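Local atomic coordinates of VIN1 (Oscarella pearsei, PDB entry 6BFI), a protein that binds actin filaments and may play a role in cell-cell adhesion, as a sponge homolog of vinculin. Residues 744-749 with 820-825; 754-759 with 811-816. All coordinates share one frame; numbering follows the deposited sequence.

Contact 1: residues 744-749 with 820-825; sequences ANACMD and RLRPDS
Asn745 meets the guanidinium of Arg822 at its edge: OD1 lies in the guanidinium plane, 3.8 Å from NH1, too long for a hydrogen bond, and the amide is turned 52° out of that plane. The backbone O of Asn745 also sits at this edge, near the plane. One guanidinium face is taken by the hydroxyl of Ser825, whose OG lies over its centre and also rests 3.6 Å from Ala746 CB. With CG beside the backbone N (chi1 -62°), Arg822 CD comes within 3.4 Å of Ala746 O; a bend at chi3 (65°) then turns the guanidinium toward Ala746 CA and Ser825 OG. Met748 crosses this chain at about a right angle, its SD 3.6 Å from Arg822 CG. Two backbone hydrogen bonds join the segments, from Arg822 N to Ala746 O (3.3 Å) and from Met748 N to Arg820 O (3.0 Å). They flank Cys747 and Leu821, a non-hydrogen-bonded pair in a single antiparallel beta bridge, in a mostly helical protein with no regular strand. With an alanine in place of Arg822, Met748 SD would probably lose the CG it lies against, and Ser825 OG and Asn745 the guanidinium they meet. Leu821 turns its CD2 back to Ala746 O at 3.5 Å. At the far end, Asp749 N donates to Cys747 SG (3.4 Å), while Asp749 OD1 accepts from Asn551 and, weakly, from the backbone N of Arg751 as the N-cap of helix 750-760. Arg820 NH2 hydrogen-bonds to the backbone O of Asn616, and Lys753 NZ gathers the carbonyls of Ala744, Asn745 and Cys747.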
# COMPACT_ATOMS: atom_id res chain seq x y z
N ALA A 744 0.16 -9.06 15.90
CA ALA A 744 0.71 -9.39 14.58
C ALA A 744 1.65 -10.58 14.64
O ALA A 744 1.72 -11.36 13.68
CB ALA A 744 1.43 -8.17 14.00
N ASN A 745 2.36 -10.76 15.75
CA ASN A 745 3.33 -11.84 15.84
C ASN A 745 2.65 -13.21 15.86
O ASN A 745 3.11 -14.15 15.21
CB ASN A 745 4.21 -11.66 17.08
CG ASN A 745 5.42 -12.58 17.07
OD1 ASN A 745 5.37 -13.70 17.57
ND2 ASN A 745 6.52 -12.10 16.50
N ALA A 746 1.55 -13.33 16.60
CA ALA A 746 0.83 -14.59 16.73
C ALA A 746 -0.16 -14.83 15.59
O ALA A 746 -0.94 -15.78 15.66
CB ALA A 746 0.10 -14.65 18.07
N CYS A 747 -0.13 -14.00 14.56
CA CYS A 747 -1.02 -14.16 13.41
C CYS A 747 -0.37 -15.05 12.37
O CYS A 747 0.81 -14.90 12.05
CB CYS A 747 -1.36 -12.79 12.80
SG CYS A 747 -2.43 -12.86 11.35
N MET A 748 -1.15 -15.99 11.83
CA MET A 748 -0.67 -16.94 10.84
C MET A 748 -1.11 -16.59 9.43
O MET A 748 -0.98 -17.42 8.52
CB MET A 748 -1.14 -18.35 11.20
CG MET A 748 -1.21 -18.61 12.70
SD MET A 748 -1.40 -20.36 13.10
CE MET A 748 0.27 -20.95 12.81
N ASP A 749 -1.62 -15.38 9.22
CA ASP A 749 -2.05 -14.91 7.91
C ASP A 749 -1.13 -13.75 7.52
O ASP A 749 -1.29 -12.63 8.01
CB ASP A 749 -3.51 -14.48 7.94
CG ASP A 749 -4.11 -14.33 6.56
OD1 ASP A 749 -3.35 -14.18 5.58
OD2 ASP A 749 -5.36 -14.35 6.45
N ARG A 820 -7.04 -15.63 12.37
CA ARG A 820 -6.25 -16.86 12.30
C ARG A 820 -5.08 -16.74 13.26
O ARG A 820 -3.94 -16.51 12.86
CB ARG A 820 -5.78 -17.13 10.86
CG ARG A 820 -6.88 -17.56 9.91
CD ARG A 820 -6.30 -18.00 8.58
NE ARG A 820 -7.34 -18.47 7.66
CZ ARG A 820 -7.79 -19.72 7.62
NH1 ARG A 820 -7.29 -20.64 8.45
NH2 ARG A 820 -8.73 -20.06 6.75
N LEU A 821 -5.37 -16.90 14.55
CA LEU A 821 -4.35 -16.88 15.59
C LEU A 821 -3.91 -18.29 15.94
O LEU A 821 -4.66 -19.26 15.75
CB LEU A 821 -4.87 -16.18 16.85
CG LEU A 821 -5.13 -14.68 16.76
CD1 LEU A 821 -5.67 -14.16 18.09
CD2 LEU A 821 -3.86 -13.94 16.37
N ARG A 822 -2.69 -18.41 16.44
CA ARG A 822 -2.20 -19.68 16.93
C ARG A 822 -3.03 -20.13 18.13
O ARG A 822 -3.40 -19.30 18.97
CB ARG A 822 -0.72 -19.58 17.30
CG ARG A 822 0.17 -19.22 16.13
CD ARG A 822 1.28 -18.26 16.54
NE ARG A 822 2.21 -18.86 17.49
CZ ARG A 822 3.26 -18.23 18.01
NH1 ARG A 822 3.51 -16.97 17.67
NH2 ARG A 822 4.06 -18.85 18.87
N PRO A 823 -3.34 -21.42 18.25
CA PRO A 823 -4.23 -21.87 19.33
C PRO A 823 -3.63 -21.77 20.72
O PRO A 823 -4.38 -21.90 21.70
CB PRO A 823 -4.52 -23.33 18.95
CG PRO A 823 -3.31 -23.75 18.18
CD PRO A 823 -2.88 -22.54 17.41
N ASP A 824 -2.32 -21.54 20.84
CA ASP A 824 -1.65 -21.54 22.14
C ASP A 824 -1.30 -20.16 22.65
O ASP A 824 -1.21 -19.98 23.87
CB ASP A 824 -0.37 -22.38 22.07
CG ASP A 824 0.65 -21.81 21.09
OD1 ASP A 824 0.23 -21.18 20.09
OD2 ASP A 824 1.86 -21.98 21.32
N SER A 825 -1.10 -19.18 21.77
CA SER A 825 -0.67 -17.86 22.20
C SER A 825 -1.72 -17.22 23.11
O SER A 825 -2.92 -17.47 22.94
CB SER A 825 -0.39 -16.97 21.00
OG SER A 825 0.77 -17.39 20.30

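Contact 2: residues 754-759 with 811-816; sequences TNLLQL and IRASEA
Ala813 is the focus of a close antiparallel helix pair, in the manner of the helical bundles of the vinculin family: its CB meets side chains of Asn755, Leu756 and Leu759. The segments of helix 750-760 and helix 786-817 run at 152° to each other, their axes 8.9 Å apart at closest approach, and the methyl of an alanine, with nothing beyond CB, is consistent with that fairly close approach. Leu759 brings CD1 to 3.8 Å from Ala813 CB, and Leu756 brings its own CD1 to 3.9 Å from the same carbon. Asn755 adds the amide nitrogen, with ND2 3.7 Å from Ala813 CB, so one small apolar group is met by two leucine methyls and the nitrogen of an amide. Leu756 also reaches the next residue, its CD1 lying 3.5 Å from Ser814 OG. That reach depends on CG standing anti to the backbone N (chi1 179°), which swings the isobutyl end across to the partner helix. Ser814 OG hydrogen-bonds to Val810 O in its own helix, which is consistent with its lying against a leucine methyl here. On the same partner helix Leu756 and Leu759 also touch Val810; farther out, Ser814 rests on Leu691 of helix 690-710 and Asn755 touches Ser431 in a loop. No direct hydrogen bond links the two segments. The polar link is a single water, which donates to Ala813 O at 2.7 Å and accepts a weak bond from Asn755 ND2 at 3.4 Å.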
# COMPACT_ATOMS: atom_id res chain seq x y z
N THR A 754 1.06 -8.47 7.51
CA THR A 754 1.65 -7.33 6.82
C THR A 754 0.75 -6.10 6.89
O THR A 754 1.23 -4.98 7.10
CB THR A 754 1.94 -7.70 5.36
OG1 THR A 754 3.00 -8.66 5.30
CG2 THR A 754 2.33 -6.47 4.55
N ASN A 755 -0.56 -6.30 6.74
CA ASN A 755 -1.49 -5.18 6.80
C ASN A 755 -1.37 -4.43 8.12
O ASN A 755 -1.42 -3.19 8.15
CB ASN A 755 -2.92 -5.67 6.59
CG ASN A 755 -3.93 -4.54 6.58
OD1 ASN A 755 -3.63 -3.42 6.16
ND2 ASN A 755 -5.14 -4.82 7.05
N LEU A 756 -1.20 -5.16 9.23
CA LEU A 756 -1.09 -4.51 10.53
C LEU A 756 0.29 -3.91 10.75
O LEU A 756 0.41 -2.82 11.34
CB LEU A 756 -1.42 -5.52 11.64
CG LEU A 756 -1.34 -5.01 13.08
CD1 LEU A 756 -2.30 -3.85 13.31
CD2 LEU A 756 -1.63 -6.14 14.06
N LEU A 757 1.34 -4.59 10.29
CA LEU A 757 2.69 -4.08 10.51
C LEU A 757 2.95 -2.81 9.71
O LEU A 757 3.65 -1.90 10.18
CB LEU A 757 3.73 -5.15 10.17
CG LEU A 757 3.83 -6.27 11.21
CD1 LEU A 757 5.06 -7.13 10.96
CD2 LEU A 757 3.85 -5.70 12.62
N GLN A 758 2.41 -2.72 8.49
CA GLN A 758 2.55 -1.50 7.70
C GLN A 758 2.01 -0.29 8.45
O GLN A 758 2.56 0.81 8.35
CB GLN A 758 1.83 -1.66 6.36
CG GLN A 758 2.51 -2.59 5.38
CD GLN A 758 1.76 -2.68 4.06
OE1 GLN A 758 0.70 -2.09 3.89
NE2 GLN A 758 2.32 -3.43 3.11
N LEU A 759 0.93 -0.48 9.21
CA LEU A 759 0.36 0.61 9.99
C LEU A 759 1.17 0.86 11.26
O LEU A 759 1.36 2.02 11.66
CB LEU A 759 -1.10 0.32 10.33
CG LEU A 759 -2.02 0.08 9.13
CD1 LEU A 759 -3.39 -0.38 9.60
CD2 LEU A 759 -2.13 1.33 8.28
N ILE A 811 -7.08 -0.47 14.65
CA ILE A 811 -8.20 -1.22 15.22
C ILE A 811 -8.70 -2.25 14.21
O ILE A 811 -8.75 -3.45 14.49
CB ILE A 811 -9.33 -0.27 15.64
CG1 ILE A 811 -8.84 0.78 16.63
CG2 ILE A 811 -10.48 -1.07 16.25
CD1 ILE A 811 -9.90 1.82 16.92
N ARG A 812 -9.06 -1.78 13.02
CA ARG A 812 -9.63 -2.70 12.03
C ARG A 812 -8.63 -3.78 11.63
O ARG A 812 -8.98 -4.96 11.54
CB ARG A 812 -10.12 -1.93 10.81
CG ARG A 812 -11.23 -0.95 11.12
CD ARG A 812 -11.72 -0.24 9.87
NE ARG A 812 -12.72 0.78 10.18
CZ ARG A 812 -13.32 1.54 9.28
NH1 ARG A 812 -13.02 1.41 7.99
NH2 ARG A 812 -14.22 2.44 9.66
N ALA A 813 -7.37 -3.40 11.41
CA ALA A 813 -6.36 -4.37 11.00
C ALA A 813 -6.07 -5.38 12.11
O ALA A 813 -5.71 -6.53 11.83
CB ALA A 813 -5.07 -3.66 10.58
N SER A 814 -6.21 -4.96 13.37
CA SER A 814 -6.02 -5.90 14.48
C SER A 814 -7.17 -6.88 14.57
O SER A 814 -6.96 -8.08 14.79
CB SER A 814 -5.87 -5.13 15.79
OG SER A 814 -4.79 -4.21 15.73
N GLU A 815 -8.41 -6.39 14.40
CA GLU A 815 -9.55 -7.29 14.34
C GLU A 815 -9.39 -8.29 13.20
O GLU A 815 -9.76 -9.46 13.33
CB GLU A 815 -10.84 -6.49 14.18
CG GLU A 815 -12.12 -7.31 14.34
CD GLU A 815 -12.58 -7.95 13.05
OE1 GLU A 815 -12.06 -7.58 11.98
OE2 GLU A 815 -13.47 -8.83 13.11
N ALA A 816 -8.82 -7.84 12.07
CA ALA A 816 -8.59 -8.76 10.96
C ALA A 816 -7.47 -9.75 11.28
O ALA A 816 -7.52 -10.91 10.85
CB ALA A 816 -8.25 -7.97 9.69
O HOH W 1 -4.76 -7.18 9.43

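How the contacts relate
The two contacts lie about 13 Å apart, centre to centre, and are nested along the chain: the order is 744-749, 754-759, 811-816, 820-825, so contact 2 falls within the loop closed by contact 1. Helix 718-745 runs into the first segment of contact 1, and helix 750-760, which Asp749 caps, carries the first segment of contact 2; helix 786-817 leads from contact 2 to the loop of contact 1. They meet directly where Ala744 CB packs against Leu756 CD2 and Leu757 CD2, 3.7 Å from each. A helix pair is thus continued, past both helix ends, by backbone pairing of the adjoining loops within the vinculin family region.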